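PDB 4S3J: cortical-lytic enzyme, which hydrolyses partially degraded spore cortex peptidoglycan during germination as an N-acetylglucosaminidase, recognising muramic acid delta-lactam residues. Local coordinates for residues His369-Tyr372 with Val378-Glu381; Phe327-Pro332 with Pro338-Val343. All blocks are in the same frame, centred on the assembly; numbering follows the deposited sequence.

Contact 1: residues His369-Tyr372 with Val378-Glu381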
loop_
_atom_site.group_PDB
_atom_site.type_symbol
_atom_site.label_atom_id
_atom_site.label_comp_id
_atom_site.label_asym_id
_atom_site.label_seq_id
_atom_site.Cartn_x
_atom_site.Cartn_y
_atom_site.Cartn_z
ATOM N N HIS A 369 16.686 1.728 5.088
ATOM C CA HIS A 369 17.118 0.694 6.019
ATOM C C HIS A 369 18.222 1.193 6.925
ATOM O O HIS A 369 18.868 2.185 6.644
ATOM C CB HIS A 369 17.596 -0.534 5.256
ATOM C CG HIS A 369 18.779 -0.281 4.379
ATOM N ND1 HIS A 369 20.048 -0.726 4.698
ATOM C CD2 HIS A 369 18.896 0.390 3.207
ATOM C CE1 HIS A 369 20.890 -0.350 3.751
ATOM N NE2 HIS A 369 20.219 0.318 2.832
ATOM N N PHE A 370 18.444 0.478 8.023
ATOM C CA PHE A 370 19.547 0.784 8.927
ATOM C C PHE A 370 19.801 -0.383 9.864
ATOM O O PHE A 370 18.982 -1.311 9.964
ATOM C CB PHE A 370 19.301 2.066 9.744
ATOM C CG PHE A 370 18.045 2.051 10.561
ATOM C CD1 PHE A 370 16.836 2.479 10.012
ATOM C CD2 PHE A 370 18.055 1.613 11.884
ATOM C CE1 PHE A 370 15.677 2.457 10.746
ATOM C CE2 PHE A 370 16.901 1.600 12.621
ATOM C CZ PHE A 370 15.709 2.012 12.060
ATOM N N ASN A 371 20.958 -0.350 10.519
ATOM C CA ASN A 371 21.328 -1.340 11.536
ATOM C C ASN A 371 21.704 -0.617 12.826
ATOM O O ASN A 371 22.255 0.504 12.793
ATOM C CB ASN A 371 22.501 -2.208 11.090
ATOM C CG ASN A 371 22.183 -3.077 9.888
ATOM O OD1 ASN A 371 21.890 -2.570 8.795
ATOM N ND2 ASN A 371 22.331 -4.388 10.058
ATOM N N TYR A 372 21.442 -1.253 13.964
ATOM C CA TYR A 372 21.781 -0.666 15.256
ATOM C C TYR A 372 22.069 -1.753 16.283
ATOM O O TYR A 372 21.744 -2.917 16.052
ATOM C CB TYR A 372 20.650 0.244 15.743
ATOM C CG TYR A 372 19.354 -0.420 16.175
ATOM C CD1 TYR A 372 19.161 -0.830 17.492
ATOM C CD2 TYR A 372 18.302 -0.607 15.277
ATOM C CE1 TYR A 372 17.954 -1.423 17.905
ATOM C CE2 TYR A 372 17.088 -1.197 15.683
ATOM C CZ TYR A 372 16.923 -1.600 17.004
ATOM O OH TYR A 372 15.731 -2.192 17.430
ATOM N N VAL A 378 22.675 -6.548 21.226
ATOM C CA VAL A 378 22.179 -7.366 20.127
ATOM C C VAL A 378 22.037 -6.478 18.891
ATOM O O VAL A 378 21.502 -5.365 18.995
ATOM C CB VAL A 378 20.831 -8.037 20.494
ATOM C CG1 VAL A 378 20.261 -8.805 19.318
ATOM C CG2 VAL A 378 21.014 -8.967 21.703
ATOM N N GLN A 379 22.529 -6.944 17.740
ATOM C CA GLN A 379 22.376 -6.184 16.492
ATOM C C GLN A 379 20.983 -6.366 15.893
ATOM O O GLN A 379 20.440 -7.485 15.910
ATOM C CB GLN A 379 23.428 -6.600 15.465
ATOM C CG GLN A 379 23.399 -5.670 14.258
ATOM C CD GLN A 379 24.394 -5.976 13.148
ATOM O OE1 GLN A 379 24.337 -5.342 12.091
ATOM N NE2 GLN A 379 25.311 -6.913 13.373
ATOM N N HIS A 380 20.406 -5.273 15.398
ATOM C CA HIS A 380 19.138 -5.280 14.665
ATOM C C HIS A 380 19.339 -4.730 13.251
ATOM O O HIS A 380 20.207 -3.872 13.026
ATOM C CB HIS A 380 18.094 -4.414 15.360
ATOM C CG HIS A 380 17.680 -4.879 16.725
ATOM N ND1 HIS A 380 16.375 -5.203 17.036
ATOM C CD2 HIS A 380 18.379 -4.989 17.882
ATOM C CE1 HIS A 380 16.286 -5.522 18.307
ATOM N NE2 HIS A 380 17.494 -5.403 18.854
ATOM N N GLU A 381 18.507 -5.189 12.322
ATOM C CA GLU A 381 18.429 -4.617 10.975
ATOM C C GLU A 381 16.980 -4.283 10.679
ATOM O O GLU A 381 16.096 -5.119 10.888
ATOM C CB GLU A 381 18.983 -5.587 9.928
ATOM C CG GLU A 381 19.063 -5.018 8.544
ATOM C CD GLU A 381 19.947 -5.817 7.639
ATOM O OE1 GLU A 381 21.057 -6.213 8.063
ATOM O OE2 GLU A 381 19.538 -6.054 6.494
#
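Tyr372 and His380 stack their rings across an antiparallel strand pair, on one face of a beta hairpin. The stack is offset, with centroids 4.4 Å apart and planes only 10° apart. His380 CB sits over the Tyr372 ring, 3.6 Å from its centroid, so the imidazole is shifted toward the hydroxyl end. Tyr372 CG lies between its backbone N and carbonyl carbon (chi1 70°), which lays the phenol under His380. Beside the overlap, Asp328 OD2 hydrogen-bonds Tyr372 OH and its OD1 bonds His380 ND1. Asp374 OD2 bonds His380 NE2, so both imidazole nitrogens have carboxylate partners, which would probably favour a charged ring.

Behind the stack, His380 N bonds Tyr372 O at 2.8 Å, and Tyr372 N bonds His380 O at 3.0 Å. Asn371 points to the other face. Its ND2 bonds Glu381 OE1 at 3.0 Å, from the anti side but 29° out of the carboxylate plane. It also bonds Gln379 OE1 at 3.0 Å, tilted from that carbonyl plane. Asn371 OD1 takes a bond from Arg360, which fixes the amide flip.

Strand 379-383 also pairs with strand 318-330. Strand 360-362 flanks strand 367-373, and Leu351 of helix 345-354 packs against Tyr372.

Contact 2: residues Phe327-Pro332 with Pro338-Val343; sequences FDWKLP and PPAKAV
A beta hairpin in the glycosyl hydrolase family 18 domain forms this contact. The end of strand 318-330 turns back through a loop into the short strand 341-343. The short segments run antiparallel, with axes at 148°. Asp328 and Lys341 are the hydrogen-bonded pair. Asp328 N gives a bond to Lys341 O at 2.8 Å, and Lys341 N returns one to Asp328 O at 3.0 Å. Phe327 and Ala342 are the neighbouring non-hydrogen-bonded pair.

Ala340, just before the strand, is the main apolar contact of the returning chain. Its methyl points at the other segment and meets two aromatic side chains, those of Phe327 and Trp329. It touches Phe327 CB at 3.8 Å. Phe327 CB lies on the same face of the indole as this methyl, so the two carbons sit side by side on it. With Trp329 CG beside the backbone N (chi1 -71°), the indole swings back under Ala340. One edge of the Phe327 ring lies beside Ala342, with Phe327 CE1 3.9 Å from Ala342 CB.

The Asp328 carboxylate bonds Tyr372 and His380. The Lys341 chain is extended and leads away from the other segment. Gln289 bonds the backbone of Ala340 from a nearby loop, and Ala348 of helix 345-354 packs on Val343.

Toward the hairpin loop a water takes over: it accepts from Lys330 N at 2.9 Å and makes a weak bond to Pro338 O. On the indole, Ala340 CB stands 3.6 Å from the centroid of the five-membered ring of Trp329, 14° off the ring normal.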
loop_
_atom_site.group_PDB
_atom_site.type_symbol
_atom_site.label_atom_id
_atom_site.label_comp_id
_atom_site.label_asym_id
_atom_site.label_seq_id
_atom_site.Cartn_x
_atom_site.Cartn_y
_atom_site.Cartn_z
ATOM N N PHE A 327 9.971 -4.052 9.030
ATOM C CA PHE A 327 10.297 -5.015 10.089
ATOM C C PHE A 327 11.636 -4.681 10.729
ATOM O O PHE A 327 12.535 -4.143 10.075
ATOM C CB PHE A 327 10.359 -6.445 9.557
ATOM C CG PHE A 327 9.016 -7.021 9.177
ATOM C CD1 PHE A 327 8.066 -7.299 10.142
ATOM C CD2 PHE A 327 8.728 -7.266 7.862
ATOM C CE1 PHE A 327 6.819 -7.834 9.786
ATOM C CE2 PHE A 327 7.497 -7.796 7.488
ATOM C CZ PHE A 327 6.543 -8.075 8.463
ATOM N N ASP A 328 11.728 -5.019 12.008
ATOM C CA ASP A 328 12.945 -4.933 12.799
ATOM C C ASP A 328 13.346 -6.376 13.104
ATOM O O ASP A 328 12.619 -7.080 13.810
ATOM C CB ASP A 328 12.682 -4.114 14.070
ATOM C CG ASP A 328 13.897 -4.008 14.981
ATOM O OD1 ASP A 328 14.770 -4.905 14.959
ATOM O OD2 ASP A 328 13.952 -3.032 15.752
ATOM N N TRP A 329 14.430 -6.836 12.496
ATOM C CA TRP A 329 14.988 -8.172 12.693
ATOM C C TRP A 329 16.175 -8.155 13.649
ATOM O O TRP A 329 17.051 -7.317 13.510
ATOM C CB TRP A 329 15.486 -8.743 11.371
ATOM C CG TRP A 329 14.489 -9.148 10.334
ATOM C CD1 TRP A 329 13.958 -10.396 10.174
ATOM C CD2 TRP A 329 13.964 -8.346 9.259
ATOM N NE1 TRP A 329 13.114 -10.411 9.090
ATOM C CE2 TRP A 329 13.104 -9.174 8.504
ATOM C CE3 TRP A 329 14.134 -7.013 8.862
ATOM C CZ2 TRP A 329 12.411 -8.719 7.385
ATOM C CZ3 TRP A 329 13.438 -6.561 7.734
ATOM C CH2 TRP A 329 12.602 -7.420 7.007
ATOM N N LYS A 330 16.237 -9.102 14.574
ATOM C CA LYS A 330 17.450 -9.330 15.356
ATOM C C LYS A 330 18.385 -10.239 14.581
ATOM O O LYS A 330 17.938 -11.170 13.907
ATOM C CB LYS A 330 17.117 -9.939 16.720
ATOM C CG LYS A 330 16.408 -8.975 17.645
ATOM C CD LYS A 330 16.049 -9.665 18.936
ATOM C CE LYS A 330 15.265 -8.768 19.841
ATOM N NZ LYS A 330 14.856 -9.514 21.064
ATOM N N LEU A 331 19.688 -9.958 14.669
ATOM C CA LEU A 331 20.729 -10.693 13.940
ATOM C C LEU A 331 21.565 -11.505 14.917
ATOM O O LEU A 331 21.687 -11.135 16.079
ATOM C CB LEU A 331 21.624 -9.719 13.150
ATOM C CG LEU A 331 20.947 -8.884 12.060
ATOM C CD1 LEU A 331 21.935 -7.905 11.409
ATOM C CD2 LEU A 331 20.339 -9.752 11.002
ATOM N N PRO A 332 22.149 -12.623 14.449
ATOM C CA PRO A 332 22.047 -13.147 13.086
ATOM C C PRO A 332 20.716 -13.848 12.845
ATOM O O PRO A 332 20.120 -14.372 13.799
ATOM C CB PRO A 332 23.212 -14.135 13.011
ATOM C CG PRO A 332 23.332 -14.657 14.420
ATOM C CD PRO A 332 23.027 -13.459 15.297
ATOM N N PRO A 338 12.829 -15.514 16.967
ATOM C CA PRO A 338 11.506 -14.902 17.058
ATOM C C PRO A 338 11.150 -14.179 15.772
ATOM O O PRO A 338 12.048 -13.813 15.002
ATOM C CB PRO A 338 11.654 -13.926 18.217
ATOM C CG PRO A 338 13.079 -13.528 18.170
ATOM C CD PRO A 338 13.819 -14.777 17.776
ATOM N N PRO A 339 9.857 -13.988 15.521
ATOM C CA PRO A 339 9.482 -13.248 14.318
ATOM C C PRO A 339 9.977 -11.806 14.401
ATOM O O PRO A 339 10.113 -11.257 15.501
ATOM C CB PRO A 339 7.950 -13.307 14.330
ATOM C CG PRO A 339 7.581 -13.563 15.772
ATOM C CD PRO A 339 8.686 -14.413 16.315
ATOM N N ALA A 340 10.237 -11.211 13.254
ATOM C CA ALA A 340 10.611 -9.808 13.201
ATOM C C ALA A 340 9.455 -8.982 13.737
ATOM O O ALA A 340 8.306 -9.393 13.637
ATOM C CB ALA A 340 10.952 -9.413 11.772
ATOM N N LYS A 341 9.767 -7.812 14.281
ATOM C CA LYS A 341 8.744 -6.909 14.829
ATOM C C LYS A 341 8.297 -5.942 13.754
ATOM O O LYS A 341 9.128 -5.284 13.122
ATOM C CB LYS A 341 9.310 -6.147 16.021
ATOM C CG LYS A 341 8.339 -5.224 16.729
ATOM C CD LYS A 341 8.974 -4.658 17.995
ATOM C CE LYS A 341 8.313 -3.354 18.439
ATOM N NZ LYS A 341 8.667 -2.990 19.847
ATOM N N ALA A 342 6.988 -5.852 13.515
ATOM C CA ALA A 342 6.484 -4.910 12.520
ATOM C C ALA A 342 6.565 -3.519 13.074
ATOM O O ALA A 342 6.247 -3.289 14.248
ATOM C CB ALA A 342 5.041 -5.242 12.143
ATOM N N VAL A 343 6.979 -2.589 12.219
ATOM C CA VAL A 343 7.069 -1.189 12.595
ATOM C C VAL A 343 6.413 -0.280 11.565
ATOM O O VAL A 343 6.523 -0.481 10.349
ATOM C CB VAL A 343 8.551 -0.750 12.774
ATOM C CG1 VAL A 343 9.161 -1.411 14.002
ATOM C CG2 VAL A 343 9.369 -1.066 11.534
HETATM O O HOH W 1 14.020 -10.943 14.984
#

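Overall arrangement
The contacts come in series along the chain, contact 2 closing before contact 1 opens. Their centres lie about 9 Å apart. Helix 345-354 and strand 360-362 come between them in sequence. Strand 318-330 is the shared element: it pairs antiparallel with 341-343 on one edge and with 379-383 on the other, and 379-383 in turn pairs with 367-373. The order across is therefore 341-343, 318-330, 379-383, 367-373, 360-362. Both hairpins belong to the family 18 region, whose core is a TIM barrel. They form an antiparallel extension on the barrel strand 318-330, away from Glu220, the probable proton donor. Asp328 of contact 2 is one point where the contacts touch.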